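Side-chain contacts in dual function macrocyclase-peptidase POPB (Galerina marginata, PDB 5N4B), which cleaves peptide bonds after proline and closes peptides into macrocycles during biosynthesis of the amanitin toxins: residues Q618-I621 and S622-N626; P627-P630 and E631-D634. The protein carries 1 engineered substitution. All coordinates share one frame; numbering follows the deposited sequence. Where two conformers were deposited one is given.

In the fold
Contacts 1 and 2 follow each other along one excursion of the chain between strands 598-602 and 653-659 of the central sheet in the alpha/beta-hydrolase domain. Their centres lie about 11 Å apart, and they are joined where Glu-632 OE1 of contact 2 accepts a probable hydrogen bond of 2.8 Å from Asn-626 N of contact 1. Arg-544 ties both together from outside, bonding to Ile-621 O and forming a salt bridge with Glu-632. Contact 1 is the one near the catalytic centre: the side chain of Trp-620 is about 7 Å from that of Ala-578, the engineered nucleophile position, and about 8 Å from that of Asp-662. Contact 2 lies away from these sites.

Contact 1: Q618-I621 and S622-N626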
# COMPACT_ATOMS: atom_id res chain seq x y z
N GLN A 618 13.96 8.14 -8.13
CA GLN A 618 15.22 8.39 -7.43
C GLN A 618 15.15 7.97 -5.96
O GLN A 618 16.17 7.59 -5.36
CB GLN A 618 15.63 9.86 -7.56
CG GLN A 618 14.81 10.81 -6.75
CD GLN A 618 13.34 10.85 -7.16
OE1 GLN A 618 12.98 10.72 -8.36
NE2 GLN A 618 12.48 11.09 -6.16
N ALA A 619 13.96 8.02 -5.37
CA ALA A 619 13.78 7.60 -3.98
C ALA A 619 14.06 6.13 -3.78
O ALA A 619 14.30 5.71 -2.64
CB ALA A 619 12.37 7.92 -3.54
N TRP A 620 14.05 5.33 -4.85
CA TRP A 620 14.29 3.90 -4.72
C TRP A 620 15.77 3.51 -4.82
O TRP A 620 16.09 2.32 -4.78
CB TRP A 620 13.52 3.12 -5.78
CG TRP A 620 12.10 3.49 -5.94
CD1 TRP A 620 11.26 4.03 -5.01
CD2 TRP A 620 11.36 3.36 -7.14
NE1 TRP A 620 10.03 4.25 -5.58
CE2 TRP A 620 10.07 3.84 -6.89
CE3 TRP A 620 11.67 2.89 -8.41
CZ2 TRP A 620 9.08 3.87 -7.90
CZ3 TRP A 620 10.71 2.93 -9.40
CH2 TRP A 620 9.46 3.42 -9.15
N ILE A 621 16.67 4.47 -4.97
CA ILE A 621 18.09 4.17 -4.87
C ILE A 621 18.42 3.50 -3.54
O ILE A 621 19.30 2.64 -3.48
CB ILE A 621 18.90 5.44 -5.14
CG1 ILE A 621 18.81 5.77 -6.63
CG2 ILE A 621 20.33 5.24 -4.71
CD1 ILE A 621 19.37 7.17 -6.96
N SER A 622 17.71 3.85 -2.46
CA SER A 622 17.96 3.18 -1.19
C SER A 622 17.55 1.72 -1.22
O SER A 622 17.99 0.95 -0.35
CB SER A 622 17.23 3.91 -0.07
OG SER A 622 15.87 3.99 -0.33
N GLU A 623 16.72 1.31 -2.17
CA GLU A 623 16.27 -0.05 -2.35
C GLU A 623 17.06 -0.86 -3.36
O GLU A 623 17.32 -2.04 -3.13
CB GLU A 623 14.80 -0.09 -2.77
CG GLU A 623 14.16 -1.47 -2.67
CD GLU A 623 13.94 -1.98 -1.22
OE1 GLU A 623 14.09 -1.18 -0.29
OE2 GLU A 623 13.65 -3.20 -1.06
N TYR A 624 17.44 -0.26 -4.48
CA TYR A 624 18.04 -0.96 -5.60
C TYR A 624 19.52 -0.64 -5.82
O TYR A 624 20.19 -1.40 -6.54
CB TYR A 624 17.28 -0.63 -6.89
CG TYR A 624 15.80 -0.91 -6.87
CD1 TYR A 624 15.33 -2.08 -6.36
CD2 TYR A 624 14.89 -0.01 -7.39
CE1 TYR A 624 13.97 -2.37 -6.32
CE2 TYR A 624 13.54 -0.27 -7.37
CZ TYR A 624 13.09 -1.46 -6.83
OH TYR A 624 11.74 -1.62 -6.84
N GLY A 625 20.02 0.46 -5.27
CA GLY A 625 21.31 0.99 -5.68
C GLY A 625 21.18 2.06 -6.75
O GLY A 625 20.11 2.31 -7.31
N ASN A 626 22.32 2.67 -7.07
CA ASN A 626 22.37 3.77 -8.02
C ASN A 626 23.09 3.29 -9.28
O ASN A 626 24.31 3.04 -9.24
CB ASN A 626 23.11 4.96 -7.41
CG ASN A 626 23.03 6.19 -8.27
OD1 ASN A 626 22.83 6.12 -9.50
ND2 ASN A 626 23.21 7.34 -7.63
O HOH W 1 17.02 6.85 -2.58
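Trp-620 O takes two backbone N-H groups, from Glu-623 N and Tyr-624 N, each at 2.9 Å, where a 3-10 segment runs into the short helix 621-624 of the hydrolase domain. The two donors come from different directions: Tyr-624 N lies almost in line with the carbonyl (C=O...N 167°), whereas Glu-623 N stands well above the carbonyl plane. Gly-625 N then bonds to Ile-621 O at 2.9 Å, and the positive phi of Gly-625 turns the chain out of the helix.

Trp-620 and Tyr-624 extend side by side on the same flank. With CG beside the backbone N in Tyr-624 (chi1 -56°), the ring leans back toward Trp-620, bringing CE2 within 3.7 Å of Trp-620 CB, while Trp-620 CE3 lies at the edge of the tyrosine ring, in its plane. Beyond this pair, Phe-500 meets the indole edge-to-face, and the two probably line the proline-specific S1 pocket, as their counterparts do in other prolyl oligopeptidases; Asn-579, next to the engineered Ala-578 of the charge relay, hydrogen-bonds Tyr-624 OH. Glu-623 heads elsewhere, its carboxylate held by Lys-547, His-539 and Phe-500 N.

Ile-621 runs alongside Asn-626, CG2 touching CB of the asparagine. A water bridges the start of the turn, donating to Gln-618 O and accepting from Ser-622 N at 3.1 Å. At the far end of the isoleucine, CD1 rests 3.9 Å from Asn-626 ND2.

Contact 2: P627-P630 and E631-D634; sequences PSIP and EEFD
Ile-629 O accepts from Glu-632 N and Phe-633 N, each at 2.8 Å, and so binds the loop 627-630 to the first turn of helix 630-636. The Phe-633 bond is nearly straight at its hydrogen (171°) and continues the line of the carbonyl; Glu-632 N approaches from above the carbonyl plane with a more bent N-H...O angle. A weak bond of 3.3 Å from Asp-634 N to Pro-630 O follows one residue further on.

On the tight side the carbonyl of Pro-627, not its ring, meets Phe-633. Pro-627 O lies 3.5 Å from Phe-633 CB and near the plane of the aromatic ring, at its edge. Because CG of Phe-633 is anti to the backbone N (chi1 177°), the ring reaches beyond the loop and is buried against Tyr-24 and Tyr-637. Asp-634 fastens the same region to the N-terminal segment by bonds to Ser-26 OG and Ser-28 N.

Ile-629 and Glu-632 form an intermediate, well-held flank. They run side by side: CG2 of the isoleucine meets CG of the glutamate, and CD1 lies 3.8 Å from Glu-632 OE1. Both carboxylate oxygens of Glu-632 are engaged, by Asn-626 and Arg-544, which would be expected to fix its orientation and stabilise its negative charge.

The loose, solvent side belongs to Glu-631. This exposed side chain bends at chi2 (72°) so that OE1 returns to within 3.6 Å of Ile-629 CG2, the two side chains crossing at about a right angle.

With Ile-629 as N-cap and Pro-630 following it, the arrangement is a helix N-terminus of the common kind that carries proline at the first helical position.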
# COMPACT_ATOMS: atom_id res chain seq x y z
N PRO A 627 22.40 3.15 -10.41
CA PRO A 627 23.05 2.68 -11.65
C PRO A 627 24.19 3.55 -12.11
O PRO A 627 25.01 3.04 -12.87
CB PRO A 627 21.92 2.71 -12.68
CG PRO A 627 20.61 2.62 -11.89
CD PRO A 627 20.94 3.37 -10.59
N SER A 628 24.27 4.81 -11.67
CA SER A 628 25.37 5.68 -12.09
C SER A 628 26.62 5.53 -11.23
O SER A 628 27.64 6.18 -11.51
CB SER A 628 24.93 7.14 -12.07
OG SER A 628 24.83 7.60 -10.73
N ILE A 629 26.59 4.72 -10.19
CA ILE A 629 27.76 4.47 -9.36
C ILE A 629 28.37 3.15 -9.82
O ILE A 629 27.70 2.11 -9.76
CB ILE A 629 27.39 4.41 -7.87
CG1 ILE A 629 26.83 5.78 -7.47
CG2 ILE A 629 28.58 4.03 -7.02
CD1 ILE A 629 26.42 5.93 -6.04
N PRO A 630 29.62 3.14 -10.28
CA PRO A 630 30.16 1.92 -10.91
C PRO A 630 30.08 0.64 -10.10
O PRO A 630 29.83 -0.44 -10.66
CB PRO A 630 31.62 2.31 -11.22
CG PRO A 630 31.55 3.80 -11.44
CD PRO A 630 30.52 4.30 -10.47
N GLU A 631 30.32 0.73 -8.78
CA GLU A 631 30.25 -0.44 -7.92
C GLU A 631 28.81 -0.97 -7.81
O GLU A 631 28.59 -2.16 -7.54
CB GLU A 631 30.80 -0.08 -6.53
CG GLU A 631 32.29 0.24 -6.48
CD GLU A 631 32.69 1.59 -7.12
OE1 GLU A 631 31.87 2.55 -7.14
OE2 GLU A 631 33.86 1.68 -7.58
N GLU A 632 27.84 -0.08 -7.95
CA GLU A 632 26.45 -0.45 -7.76
C GLU A 632 25.85 -0.94 -9.07
O GLU A 632 25.13 -1.96 -9.10
CB GLU A 632 25.71 0.73 -7.14
CG GLU A 632 26.32 1.12 -5.76
CD GLU A 632 25.64 2.24 -5.03
OE1 GLU A 632 24.57 2.70 -5.44
OE2 GLU A 632 26.21 2.66 -3.97
N PHE A 633 26.21 -0.28 -10.19
CA PHE A 633 25.93 -0.82 -11.52
C PHE A 633 26.28 -2.31 -11.57
O PHE A 633 25.54 -3.13 -12.13
CB PHE A 633 26.69 -0.04 -12.60
CG PHE A 633 26.50 -0.60 -13.97
CD1 PHE A 633 27.35 -1.59 -14.45
CD2 PHE A 633 25.47 -0.18 -14.79
CE1 PHE A 633 27.17 -2.12 -15.70
CE2 PHE A 633 25.30 -0.74 -16.07
CZ PHE A 633 26.13 -1.69 -16.49
N ASP A 634 27.40 -2.70 -10.98
CA ASP A 634 27.85 -4.08 -11.12
C ASP A 634 26.94 -5.11 -10.47
O ASP A 634 26.94 -6.27 -10.90
CB ASP A 634 29.28 -4.23 -10.60
CG ASP A 634 30.30 -3.70 -11.56
OD1 ASP A 634 30.01 -3.34 -12.73
OD2 ASP A 634 31.45 -3.65 -11.12